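Local atomic coordinates of L-talarate/galactarate dehydratase (Salmonella typhimurium, PDB entry 2PP0), a protein that catalyses the magnesium-dependent dehydration of L-talarate and galactarate to 5-keto-4-deoxy-D-glucarate and, in competition with this, the epimerisation of L-talarate to galactarate. Residues B[26-31]-B[103-108]; B[94-99]-B[113-118]. All coordinates share one frame; numbering follows the deposited sequence.

Interaction 1: B[26-31]-B[103-108]; sequences DRIEWV and EDPNDI
Glu103 O is the polar atom around which residues 26-31 and 103-108 close: it accepts the backbone N-H of Ile28, with Ile28 N to Glu103 O 3.0 Å and 153° at the hydrogen, and it also receives a CA-H...O contact from Arg27. Ile28 CG1 lies against the same oxygen at 3.5 Å. A second carbonyl, Asp26 O, works in the reverse direction, taking a CA-H...O contact from Asp104, CA to O 3.4 Å. It is held as well by its own neighbour, since Arg27 NH1 donates to Asp26 O at 2.9 Å from above the carbonyl plane. The bend of the arginine chain at chi2 (-72°) folds the guanidinium back to make this possible. Across the contact NH1 faces Asp104 OD2 at 4.2 Å; because that oxygen sits far off the plane of the guanidinium, where no N-H is aimed at it, the attraction is one of charge alone, and a water that accepts from NH1 and probably donates to OD2 bridges the two. Arg27 NH2 bonds Ala22 O, while Asp104 OD2 forms a salt bridge to Lys153 of the second subunit. In fold terms, the start of strand 28-40, in the antiparallel sheet of the N-terminal capping domain of the enolase superfamily, is joined here to the loop between helices 86-96 and 108-118. That loop is shaped by an Asx turn, Asp104 OD1 accepting from Asn106 N, within a type I turn from Asp104 to Asp107. Pro105 is its apolar face: its CB meets Ile28 CG1 at 3.8 Å as the two side chains run antiparallel alongside one another, and its CG approaches Asp26 CB at 4.1 Å. Met142 and Arg146 of helix 127-146 also pack on the proline, and Arg146 forms a salt bridge with Asp26 OD2.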
loop_
_atom_site.group_PDB
_atom_site.type_symbol
_atom_site.label_atom_id
_atom_site.label_comp_id
_atom_site.label_asym_id
_atom_site.label_seq_id
_atom_site.Cartn_x
_atom_site.Cartn_y
_atom_site.Cartn_z
ATOM N N ASP B 26 -17.276 7.929 -10.291
ATOM C CA ASP B 26 -18.053 6.853 -10.890
ATOM C C ASP B 26 -18.913 6.202 -9.803
ATOM O O ASP B 26 -18.726 6.462 -8.611
ATOM C CB ASP B 26 -17.109 5.814 -11.510
ATOM C CG ASP B 26 -17.790 4.958 -12.564
ATOM O OD1 ASP B 26 -19.030 5.064 -12.697
ATOM O OD2 ASP B 26 -17.090 4.178 -13.255
ATOM N N ARG B 27 -19.849 5.354 -10.215
ATOM C CA ARG B 27 -20.746 4.687 -9.282
ATOM C C ARG B 27 -21.065 3.264 -9.718
ATOM O O ARG B 27 -21.257 2.996 -10.902
ATOM C CB ARG B 27 -22.054 5.477 -9.167
ATOM C CG ARG B 27 -21.923 6.832 -8.502
ATOM C CD ARG B 27 -21.670 6.683 -7.011
ATOM N NE ARG B 27 -21.738 7.965 -6.313
ATOM C CZ ARG B 27 -20.773 8.880 -6.326
ATOM N NH1 ARG B 27 -19.651 8.662 -7.002
ATOM N NH2 ARG B 27 -20.930 10.013 -5.653
ATOM N N ILE B 28 -21.117 2.342 -8.762
ATOM C CA ILE B 28 -21.444 0.960 -9.086
ATOM C C ILE B 28 -22.955 0.904 -9.333
ATOM O O ILE B 28 -23.728 1.490 -8.576
ATOM C CB ILE B 28 -21.070 -0.002 -7.919
ATOM C CG1 ILE B 28 -19.543 -0.034 -7.742
ATOM C CG2 ILE B 28 -21.603 -1.408 -8.209
ATOM C CD1 ILE B 28 -19.059 -0.810 -6.518
ATOM N N GLU B 29 -23.380 0.215 -10.389
ATOM C CA GLU B 29 -24.808 0.130 -10.678
ATOM C C GLU B 29 -25.309 -1.292 -10.879
ATOM O O GLU B 29 -26.514 -1.518 -10.939
ATOM C CB GLU B 29 -25.159 0.958 -11.926
ATOM C CG GLU B 29 -24.763 2.426 -11.835
ATOM C CD GLU B 29 -25.391 3.266 -12.933
ATOM O OE1 GLU B 29 -25.491 2.764 -14.074
ATOM O OE2 GLU B 29 -25.770 4.427 -12.654
ATOM N N TRP B 30 -24.392 -2.248 -10.974
ATOM C CA TRP B 30 -24.777 -3.637 -11.199
ATOM C C TRP B 30 -23.721 -4.611 -10.693
ATOM O O TRP B 30 -22.522 -4.375 -10.849
ATOM C CB TRP B 30 -24.981 -3.865 -12.696
ATOM C CG TRP B 30 -25.437 -5.237 -13.072
ATOM C CD1 TRP B 30 -26.716 -5.715 -13.035
ATOM C CD2 TRP B 30 -24.628 -6.297 -13.600
ATOM N NE1 TRP B 30 -26.753 -7.002 -13.513
ATOM C CE2 TRP B 30 -25.485 -7.384 -13.867
ATOM C CE3 TRP B 30 -23.260 -6.431 -13.877
ATOM C CZ2 TRP B 30 -25.024 -8.591 -14.399
ATOM C CZ3 TRP B 30 -22.800 -7.634 -14.406
ATOM C CH2 TRP B 30 -23.682 -8.697 -14.661
ATOM N N VAL B 31 -24.184 -5.712 -10.101
ATOM C CA VAL B 31 -23.301 -6.747 -9.576
ATOM C C VAL B 31 -23.898 -8.122 -9.830
ATOM O O VAL B 31 -25.094 -8.324 -9.631
ATOM C CB VAL B 31 -23.111 -6.633 -8.048
ATOM C CG1 VAL B 31 -22.075 -7.653 -7.589
ATOM C CG2 VAL B 31 -22.706 -5.235 -7.661
ATOM N N GLU B 103 -21.999 3.009 -4.673
ATOM C CA GLU B 103 -20.684 3.291 -4.101
ATOM C C GLU B 103 -19.658 3.667 -5.171
ATOM O O GLU B 103 -19.704 3.163 -6.295
ATOM C CB GLU B 103 -20.173 2.070 -3.330
ATOM C CG GLU B 103 -20.965 1.724 -2.061
ATOM C CD GLU B 103 -20.844 2.790 -0.990
ATOM O OE1 GLU B 103 -19.716 3.267 -0.756
ATOM O OE2 GLU B 103 -21.869 3.148 -0.373
ATOM N N ASP B 104 -18.739 4.563 -4.820
ATOM C CA ASP B 104 -17.677 4.963 -5.747
ATOM C C ASP B 104 -16.724 3.773 -5.728
ATOM O O ASP B 104 -16.046 3.534 -4.732
ATOM C CB ASP B 104 -16.953 6.208 -5.235
ATOM C CG ASP B 104 -15.859 6.672 -6.174
ATOM O OD1 ASP B 104 -15.252 5.816 -6.846
ATOM O OD2 ASP B 104 -15.598 7.893 -6.230
ATOM N N PRO B 105 -16.641 3.027 -6.839
ATOM C CA PRO B 105 -15.766 1.853 -6.917
ATOM C C PRO B 105 -14.280 2.051 -6.621
ATOM O O PRO B 105 -13.573 1.084 -6.333
ATOM C CB PRO B 105 -16.019 1.335 -8.331
ATOM C CG PRO B 105 -16.271 2.605 -9.099
ATOM C CD PRO B 105 -17.202 3.351 -8.164
ATOM N N ASN B 106 -13.798 3.288 -6.680
ATOM C CA ASN B 106 -12.384 3.529 -6.414
ATOM C C ASN B 106 -12.003 3.476 -4.940
ATOM O O ASN B 106 -10.851 3.209 -4.614
ATOM C CB ASN B 106 -11.962 4.870 -7.012
ATOM C CG ASN B 106 -12.200 4.918 -8.502
ATOM O OD1 ASN B 106 -13.114 5.594 -8.976
ATOM N ND2 ASN B 106 -11.399 4.166 -9.247
ATOM N N ASP B 107 -12.965 3.729 -4.061
ATOM C CA ASP B 107 -12.717 3.710 -2.618
ATOM C C ASP B 107 -12.861 2.279 -2.108
ATOM O O ASP B 107 -13.774 1.949 -1.350
ATOM C CB ASP B 107 -13.692 4.660 -1.917
ATOM C CG ASP B 107 -13.489 6.110 -2.342
ATOM O OD1 ASP B 107 -12.435 6.389 -2.948
ATOM O OD2 ASP B 107 -14.358 6.973 -2.065
ATOM N N ILE B 108 -11.924 1.444 -2.539
ATOM C CA ILE B 108 -11.900 0.030 -2.214
ATOM C C ILE B 108 -11.907 -0.327 -0.728
ATOM O O ILE B 108 -12.697 -1.182 -0.312
ATOM C CB ILE B 108 -10.708 -0.651 -2.919
ATOM C CG1 ILE B 108 -10.849 -0.452 -4.437
ATOM C CG2 ILE B 108 -10.673 -2.143 -2.580
ATOM C CD1 ILE B 108 -9.773 -1.140 -5.278
HETATM O O HOH W 1 -17.205 9.949 -5.897
#

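Interaction 2: B[94-99]-B[113-118]; sequences KEIADN and TKLLWA
Lys114 reaches across to the backbone of Asn99, where NZ donates to Asn99 O at 2.7 Å, in the carbonyl plane and on a lone pair. The chain gets there fully stretched, with CG anti to the backbone N (chi1 175°) and every later torsion also near 180°, and its CE passes Asn99 CB at 3.8 Å. On the buried side, Leu115 CD2 packs against Asn99 CB, 3.9 Å away, and against the neighbouring Ile96 O; Ile132 of helix 127-146 touches both Leu115 and Ile96, so that three helices of the N-terminal capping domain meet here. The outer side is looser: Ala118 is exposed, and Ile96 CG2 stays 4.4 Å from Ala118 CB, the one close touch there being Asn99 ND2 on that CB at 3.6 Å. The Asn99 amide is nevertheless well anchored, because ND2 turns back to Ile96 O at 2.7 Å, with 156° at the hydrogen and the acceptor near the amide plane. Ile96 O also accepts the Asn99 backbone N-H, a double grip that ties Asn99 back to Ile96. With Glu103 as a salt-bridge partner besides Asn99 O, the Lys114 ammonium is probably stabilised in its charged form.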
loop_
_atom_site.group_PDB
_atom_site.type_symbol
_atom_site.label_atom_id
_atom_site.label_comp_id
_atom_site.label_asym_id
_atom_site.label_seq_id
_atom_site.Cartn_x
_atom_site.Cartn_y
_atom_site.Cartn_z
ATOM N N LYS B 94 -23.897 -13.095 -1.446
ATOM C CA LYS B 94 -25.231 -12.763 -1.919
ATOM C C LYS B 94 -25.997 -11.888 -0.931
ATOM O O LYS B 94 -26.764 -11.018 -1.336
ATOM C CB LYS B 94 -26.015 -14.051 -2.194
ATOM C CG LYS B 94 -27.472 -13.841 -2.567
ATOM C CD LYS B 94 -28.074 -15.143 -3.059
ATOM C CE LYS B 94 -29.577 -15.041 -3.252
ATOM N NZ LYS B 94 -30.142 -16.373 -3.627
ATOM N N GLU B 95 -25.778 -12.104 0.366
ATOM C CA GLU B 95 -26.499 -11.343 1.385
ATOM C C GLU B 95 -25.957 -9.932 1.650
ATOM O O GLU B 95 -26.645 -9.109 2.255
ATOM C CB GLU B 95 -26.559 -12.155 2.702
ATOM C CG GLU B 95 -27.471 -11.546 3.780
ATOM C CD GLU B 95 -27.697 -12.463 4.991
ATOM O OE1 GLU B 95 -26.903 -13.403 5.216
ATOM O OE2 GLU B 95 -28.670 -12.227 5.733
ATOM N N ILE B 96 -24.742 -9.642 1.185
ATOM C CA ILE B 96 -24.141 -8.321 1.393
ATOM C C ILE B 96 -23.875 -7.515 0.110
ATOM O O ILE B 96 -23.668 -6.306 0.177
ATOM C CB ILE B 96 -22.781 -8.422 2.137
ATOM C CG1 ILE B 96 -21.788 -9.231 1.296
ATOM C CG2 ILE B 96 -22.971 -9.068 3.513
ATOM C CD1 ILE B 96 -20.377 -9.283 1.883
ATOM N N ALA B 97 -23.874 -8.184 -1.040
ATOM C CA ALA B 97 -23.586 -7.535 -2.328
ATOM C C ALA B 97 -24.359 -6.253 -2.642
ATOM O O ALA B 97 -23.810 -5.315 -3.240
ATOM C CB ALA B 97 -23.772 -8.536 -3.458
ATOM N N ASP B 98 -25.628 -6.211 -2.251
ATOM C CA ASP B 98 -26.473 -5.045 -2.492
ATOM C C ASP B 98 -25.858 -3.744 -1.974
ATOM O O ASP B 98 -26.126 -2.665 -2.504
ATOM C CB ASP B 98 -27.845 -5.267 -1.857
ATOM C CG ASP B 98 -27.759 -6.052 -0.562
ATOM O OD1 ASP B 98 -27.500 -7.286 -0.617
ATOM O OD2 ASP B 98 -27.935 -5.433 0.511
ATOM N N ASN B 99 -25.028 -3.850 -0.940
ATOM C CA ASN B 99 -24.364 -2.684 -0.351
ATOM C C ASN B 99 -23.437 -1.951 -1.325
ATOM O O ASN B 99 -23.065 -0.807 -1.092
ATOM C CB ASN B 99 -23.554 -3.116 0.867
ATOM C CG ASN B 99 -24.434 -3.505 2.028
ATOM O OD1 ASN B 99 -25.001 -2.647 2.696
ATOM N ND2 ASN B 99 -24.569 -4.803 2.262
ATOM N N THR B 113 -14.736 -1.872 4.275
ATOM C CA THR B 113 -15.205 -1.552 5.622
ATOM C C THR B 113 -16.732 -1.573 5.722
ATOM O O THR B 113 -17.290 -2.047 6.717
ATOM C CB THR B 113 -14.663 -0.178 6.064
ATOM O OG1 THR B 113 -13.238 -0.262 6.199
ATOM C CG2 THR B 113 -15.266 0.247 7.398
ATOM N N LYS B 114 -17.412 -1.068 4.696
ATOM C CA LYS B 114 -18.874 -1.063 4.692
ATOM C C LYS B 114 -19.398 -2.491 4.650
ATOM O O LYS B 114 -20.406 -2.807 5.278
ATOM C CB LYS B 114 -19.417 -0.301 3.479
ATOM C CG LYS B 114 -20.934 -0.353 3.359
ATOM C CD LYS B 114 -21.431 0.400 2.131
ATOM C CE LYS B 114 -22.958 0.426 2.073
ATOM N NZ LYS B 114 -23.436 1.111 0.835
ATOM N N LEU B 115 -18.715 -3.351 3.900
ATOM C CA LEU B 115 -19.115 -4.745 3.784
ATOM C C LEU B 115 -18.879 -5.489 5.099
ATOM O O LEU B 115 -19.629 -6.401 5.444
ATOM C CB LEU B 115 -18.346 -5.429 2.653
ATOM C CG LEU B 115 -18.639 -4.894 1.246
ATOM C CD1 LEU B 115 -17.800 -5.646 0.228
ATOM C CD2 LEU B 115 -20.129 -5.053 0.944
ATOM N N LEU B 116 -17.832 -5.101 5.820
ATOM C CA LEU B 116 -17.529 -5.717 7.110
ATOM C C LEU B 116 -18.605 -5.322 8.117
ATOM O O LEU B 116 -19.062 -6.158 8.900
ATOM C CB LEU B 116 -16.150 -5.272 7.618
ATOM C CG LEU B 116 -14.947 -5.910 6.915
ATOM C CD1 LEU B 116 -13.647 -5.294 7.426
ATOM C CD2 LEU B 116 -14.949 -7.409 7.160
ATOM N N TRP B 117 -19.011 -4.053 8.099
ATOM C CA TRP B 117 -20.049 -3.596 9.018
ATOM C C TRP B 117 -21.384 -4.234 8.687
ATOM O O TRP B 117 -22.183 -4.498 9.583
ATOM C CB TRP B 117 -20.205 -2.072 8.982
ATOM C CG TRP B 117 -19.184 -1.349 9.799
ATOM C CD1 TRP B 117 -18.205 -0.515 9.340
ATOM C CD2 TRP B 117 -19.018 -1.418 11.221
ATOM N NE1 TRP B 117 -17.436 -0.062 10.386
ATOM C CE2 TRP B 117 -17.912 -0.603 11.553
ATOM C CE3 TRP B 117 -19.694 -2.093 12.248
ATOM C CZ2 TRP B 117 -17.464 -0.442 12.874
ATOM C CZ3 TRP B 117 -19.250 -1.935 13.561
ATOM C CH2 TRP B 117 -18.144 -1.116 13.860
ATOM N N ALA B 118 -21.628 -4.467 7.399
ATOM C CA ALA B 118 -22.879 -5.077 6.958
ATOM C C ALA B 118 -22.977 -6.503 7.480
ATOM O O ALA B 118 -24.067 -7.051 7.612
ATOM C CB ALA B 118 -22.967 -5.071 5.428
#

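From the N terminus, residues 26-31 include the start of strand 28-40, and the chain then runs through strands 57-69 and 74-81 before helix 86-96 delivers residues 94-99. Residues 103-108 next close the long loop of interaction 1 back onto the first strand, and residues 113-118, on helix 108-118, close the much shorter loop of interaction 2. The segments alternate, so the two loops cross. Their centres are 13 Å apart, and a salt bridge joins them directly: Glu103 OE2 of interaction 1 meets Lys114 NZ of interaction 2 at 2.8 Å. Interaction 1 ties the antiparallel sheet to the loop between the two helices, and interaction 2 ties those helices together.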